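Local coordinates for SusD-like protein BACOVA_02651 (Bacteroides ovatus, PDB 5E75), which binds polysaccharide at the cell surface and probably captures xyloglucan before its transport into the periplasm for degradation, at residues I40-M51 with F415-M425. Residues are numbered along the deposited sequence; the frame is centred on the assembly and turned at random.
Sequences IVPIGSGRANDM and FGMEYSNWYDM
Arg47 lays its aliphatic chain over one face of the Trp422 indole. Arg47 CG lies 3.6 Å from the centroid of the five-membered ring, a CH-pi contact. With CG anti to the backbone N (chi1 -163°), the extended chain carries CG over the indole and CD toward Trp422 NE1. The guanidinium plane is turned 77° from the indole, and its NH2 bonds to Ile493 O. Replacing Trp422 by an alanine would probably leave the Arg47 chain without its flat support and open a gap beside it. Trp422 N donates to Gly44 O (3.0 Å). Glycine lets Tyr419 O come to 3.5 Å from Gly44 CA, where a CB would clash.

Asp50 OD1 takes a nearly straight bond from Asn421 ND2 (2.9 Å) on its syn side, with carboxylate and amide close to perpendicular. Met417 N and Ser45 OG reach OD2 from opposite faces of the carboxylate. Met51 SD touches Met417 SD at 3.6 Å. Ile40 CD1 meets Tyr419 CD2 (3.5 Å), the side chains crossing obliquely.

The contact is buried near the chain centre. Helix 40-46 and residues 421-425, the start of helix 421-431, have axes 7.5 Å apart at 50°. Helix 70-95 packs on Ile43 and Tyr423, strand 355-359 on Ile40.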
loop_
_atom_site.group_PDB
_atom_site.type_symbol
_atom_site.label_atom_id
_atom_site.label_comp_id
_atom_site.label_asym_id
_atom_site.label_seq_id
_atom_site.Cartn_x
_atom_site.Cartn_y
_atom_site.Cartn_z
ATOM N N ILE A 40 3.945 -2.253 8.116
ATOM C CA ILE A 40 3.140 -1.998 6.932
ATOM C C ILE A 40 1.714 -1.587 7.322
ATOM O O ILE A 40 1.120 -0.708 6.675
ATOM C CB ILE A 40 3.155 -3.224 5.997
ATOM C CG1 ILE A 40 2.461 -2.901 4.679
ATOM C CG2 ILE A 40 2.527 -4.453 6.673
ATOM C CD1 ILE A 40 2.699 -3.966 3.577
ATOM N N VAL A 41 1.174 -2.180 8.384
ATOM C CA VAL A 41 -0.222 -1.937 8.769
ATOM C C VAL A 41 -0.443 -0.517 9.332
ATOM O O VAL A 41 -1.250 0.229 8.792
ATOM C CB VAL A 41 -0.711 -3.041 9.732
ATOM C CG1 VAL A 41 -2.117 -2.760 10.265
ATOM C CG2 VAL A 41 -0.667 -4.402 9.043
ATOM N N PRO A 42 0.284 -0.132 10.398
ATOM C CA PRO A 42 0.050 1.223 10.919
ATOM C C PRO A 42 0.547 2.323 9.988
ATOM O O PRO A 42 -0.062 3.383 9.954
ATOM C CB PRO A 42 0.831 1.235 12.240
ATOM C CG PRO A 42 1.846 0.130 12.088
ATOM C CD PRO A 42 1.131 -0.924 11.311
ATOM N N ILE A 43 1.613 2.105 9.235
ATOM C CA ILE A 43 2.123 3.170 8.381
ATOM C C ILE A 43 1.286 3.321 7.112
ATOM O O ILE A 43 0.859 4.426 6.770
ATOM C CB ILE A 43 3.606 2.953 8.030
ATOM C CG1 ILE A 43 4.462 3.024 9.306
ATOM C CG2 ILE A 43 4.061 4.003 7.038
ATOM C CD1 ILE A 43 5.947 2.720 9.071
ATOM N N GLY A 44 1.021 2.231 6.407
ATOM C CA GLY A 44 0.348 2.337 5.121
ATOM C C GLY A 44 -1.155 2.570 5.210
ATOM O O GLY A 44 -1.731 3.315 4.402
ATOM N N SER A 45 -1.799 1.910 6.180
ATOM C CA SER A 45 -3.256 1.970 6.349
ATOM C C SER A 45 -3.707 2.760 7.581
ATOM O O SER A 45 -4.600 3.603 7.488
ATOM C CB SER A 45 -3.874 0.566 6.371
ATOM O OG SER A 45 -4.080 0.085 5.056
ATOM N N GLY A 46 -3.098 2.492 8.732
ATOM C CA GLY A 46 -3.499 3.185 9.947
ATOM C C GLY A 46 -3.369 4.692 9.817
ATOM O O GLY A 46 -4.270 5.457 10.150
ATOM N N ARG A 47 -2.234 5.139 9.307
ATOM C CA ARG A 47 -1.957 6.562 9.255
ATOM C C ARG A 47 -2.888 7.290 8.284
ATOM O O ARG A 47 -3.137 8.479 8.444
ATOM C CB ARG A 47 -0.496 6.801 8.887
ATOM C CG ARG A 47 -0.002 8.211 9.198
ATOM C CD ARG A 47 1.481 8.178 9.346
ATOM N NE ARG A 47 2.103 9.475 9.571
ATOM C CZ ARG A 47 2.193 10.092 10.742
ATOM N NH1 ARG A 47 1.633 9.572 11.826
ATOM N NH2 ARG A 47 2.852 11.235 10.824
ATOM N N ALA A 48 -3.453 6.567 7.319
ATOM C CA ALA A 48 -4.467 7.108 6.416
ATOM C C ALA A 48 -5.852 7.154 7.053
ATOM O O ALA A 48 -6.785 7.663 6.449
ATOM C CB ALA A 48 -4.548 6.269 5.145
ATOM N N ASN A 49 -5.977 6.604 8.255
ATOM C CA ASN A 49 -7.268 6.370 8.902
ATOM C C ASN A 49 -8.137 5.364 8.148
ATOM O O ASN A 49 -9.362 5.460 8.136
ATOM C CB ASN A 49 -8.046 7.673 9.170
ATOM C CG ASN A 49 -9.074 7.517 10.275
ATOM O OD1 ASN A 49 -8.852 6.785 11.236
ATOM N ND2 ASN A 49 -10.187 8.226 10.160
ATOM N N ASP A 50 -7.518 4.359 7.545
ATOM C CA ASP A 50 -8.303 3.245 7.002
ATOM C C ASP A 50 -9.025 2.564 8.163
ATOM O O ASP A 50 -10.183 2.157 8.043
ATOM C CB ASP A 50 -7.413 2.184 6.339
ATOM C CG ASP A 50 -6.922 2.548 4.937
ATOM O OD1 ASP A 50 -7.104 3.664 4.433
ATOM O OD2 ASP A 50 -6.275 1.665 4.329
ATOM N N MET A 51 -8.316 2.410 9.277
ATOM C CA MET A 51 -8.812 1.662 10.434
ATOM C C MET A 51 -8.128 2.179 11.698
ATOM O O MET A 51 -7.136 2.927 11.635
ATOM C CB MET A 51 -8.592 0.147 10.232
ATOM C CG MET A 51 -7.187 -0.368 10.560
ATOM S SD MET A 51 -5.894 0.287 9.516
ATOM C CE MET A 51 -4.495 -0.356 10.364
ATOM N N PHE A 415 -8.585 1.097 -2.470
ATOM C CA PHE A 415 -7.342 0.566 -1.875
ATOM C C PHE A 415 -7.363 0.442 -0.353
ATOM O O PHE A 415 -6.322 0.256 0.271
ATOM C CB PHE A 415 -6.107 1.351 -2.352
ATOM C CG PHE A 415 -5.942 1.310 -3.823
ATOM C CD1 PHE A 415 -5.608 0.120 -4.441
ATOM C CD2 PHE A 415 -6.166 2.420 -4.596
ATOM C CE1 PHE A 415 -5.523 0.056 -5.817
ATOM C CE2 PHE A 415 -6.055 2.368 -5.959
ATOM C CZ PHE A 415 -5.739 1.188 -6.563
ATOM N N GLY A 416 -8.543 0.513 0.253
ATOM C CA GLY A 416 -8.643 0.357 1.694
ATOM C C GLY A 416 -8.022 -0.940 2.179
ATOM O O GLY A 416 -8.220 -1.998 1.577
ATOM N N MET A 417 -7.249 -0.850 3.263
ATOM C CA MET A 417 -6.590 -2.019 3.870
ATOM C C MET A 417 -5.605 -2.706 2.925
ATOM O O MET A 417 -5.290 -3.874 3.091
ATOM C CB MET A 417 -7.617 -3.009 4.450
ATOM C CG MET A 417 -8.472 -2.433 5.581
ATOM S SD MET A 417 -7.540 -1.583 6.871
ATOM C CE MET A 417 -6.278 -2.815 7.264
ATOM N N GLU A 418 -5.058 -1.956 1.972
ATOM C CA GLU A 418 -3.937 -2.432 1.145
ATOM C C GLU A 418 -2.642 -1.696 1.470
ATOM O O GLU A 418 -1.647 -1.852 0.767
ATOM C CB GLU A 418 -4.242 -2.329 -0.354
ATOM C CG GLU A 418 -5.312 -3.318 -0.763
ATOM C CD GLU A 418 -5.697 -3.246 -2.225
ATOM O OE1 GLU A 418 -4.809 -3.303 -3.119
ATOM O OE2 GLU A 418 -6.913 -3.193 -2.449
ATOM N N TYR A 419 -2.646 -0.929 2.548
ATOM C CA TYR A 419 -1.419 -0.318 3.068
ATOM C C TYR A 419 -0.802 0.655 2.079
ATOM O O TYR A 419 0.417 0.782 2.016
ATOM C CB TYR A 419 -0.424 -1.403 3.510
ATOM C CG TYR A 419 -1.090 -2.687 4.013
ATOM C CD1 TYR A 419 -1.980 -2.695 5.079
ATOM C CD2 TYR A 419 -0.819 -3.894 3.380
ATOM C CE1 TYR A 419 -2.593 -3.912 5.496
ATOM C CE2 TYR A 419 -1.409 -5.079 3.785
ATOM C CZ TYR A 419 -2.294 -5.071 4.822
ATOM O OH TYR A 419 -2.840 -6.298 5.177
ATOM N N SER A 420 -1.658 1.351 1.334
ATOM C CA SER A 420 -1.223 2.289 0.315
ATOM C C SER A 420 -1.791 3.701 0.481
ATOM O O SER A 420 -1.200 4.660 0.005
ATOM C CB SER A 420 -1.618 1.759 -1.064
ATOM O OG SER A 420 -3.011 1.523 -1.126
ATOM N N ASN A 421 -2.937 3.843 1.124
ATOM C CA ASN A 421 -3.599 5.133 1.154
ATOM C C ASN A 421 -2.764 6.216 1.811
ATOM O O ASN A 421 -2.817 7.356 1.376
ATOM C CB ASN A 421 -4.986 5.042 1.807
ATOM C CG ASN A 421 -6.029 4.390 0.915
ATOM O OD1 ASN A 421 -5.915 4.388 -0.316
ATOM N ND2 ASN A 421 -7.057 3.851 1.539
ATOM N N TRP A 422 -1.981 5.896 2.837
ATOM C CA TRP A 422 -1.220 6.953 3.502
ATOM C C TRP A 422 -0.199 7.575 2.555
ATOM O O TRP A 422 -0.000 8.786 2.542
ATOM C CB TRP A 422 -0.528 6.485 4.780
ATOM C CG TRP A 422 0.327 7.595 5.352
ATOM C CD1 TRP A 422 1.676 7.572 5.565
ATOM C CD2 TRP A 422 -0.120 8.901 5.753
ATOM N NE1 TRP A 422 2.104 8.783 6.075
ATOM C CE2 TRP A 422 1.015 9.612 6.197
ATOM C CE3 TRP A 422 -1.364 9.538 5.774
ATOM C CZ2 TRP A 422 0.933 10.925 6.640
ATOM C CZ3 TRP A 422 -1.441 10.835 6.210
ATOM C CH2 TRP A 422 -0.305 11.512 6.659
ATOM N N TYR A 423 0.479 6.738 1.775
ATOM C CA TYR A 423 1.504 7.244 0.865
ATOM C C TYR A 423 0.900 8.208 -0.143
ATOM O O TYR A 423 1.516 9.221 -0.483
ATOM C CB TYR A 423 2.213 6.077 0.156
ATOM C CG TYR A 423 2.891 5.113 1.113
ATOM C CD1 TYR A 423 4.060 5.482 1.735
ATOM C CD2 TYR A 423 2.406 3.824 1.341
ATOM C CE1 TYR A 423 4.719 4.625 2.590
ATOM C CE2 TYR A 423 3.034 2.971 2.241
ATOM C CZ TYR A 423 4.197 3.389 2.845
ATOM O OH TYR A 423 4.925 2.595 3.714
ATOM N N ASP A 424 -0.302 7.903 -0.621
ATOM C CA ASP A 424 -1.005 8.797 -1.528
ATOM C C ASP A 424 -1.368 10.111 -0.827
ATOM O O ASP A 424 -1.286 11.176 -1.436
ATOM C CB ASP A 424 -2.274 8.153 -2.068
ATOM C CG ASP A 424 -2.008 6.982 -2.952
ATOM O OD1 ASP A 424 -0.883 6.858 -3.444
ATOM O OD2 ASP A 424 -2.971 6.214 -3.171
ATOM N N MET A 425 -1.765 10.047 0.439
ATOM C CA MET A 425 -2.099 11.253 1.190
ATOM C C MET A 425 -0.873 12.148 1.402
ATOM O O MET A 425 -1.007 13.370 1.366
ATOM C CB MET A 425 -2.766 10.917 2.522
ATOM C CG MET A 425 -4.167 10.414 2.351
ATOM S SD MET A 425 -4.879 9.874 3.897
ATOM C CE MET A 425 -6.533 9.427 3.350
HETATM O O HOH W 1 -4.651 1.642 2.019
#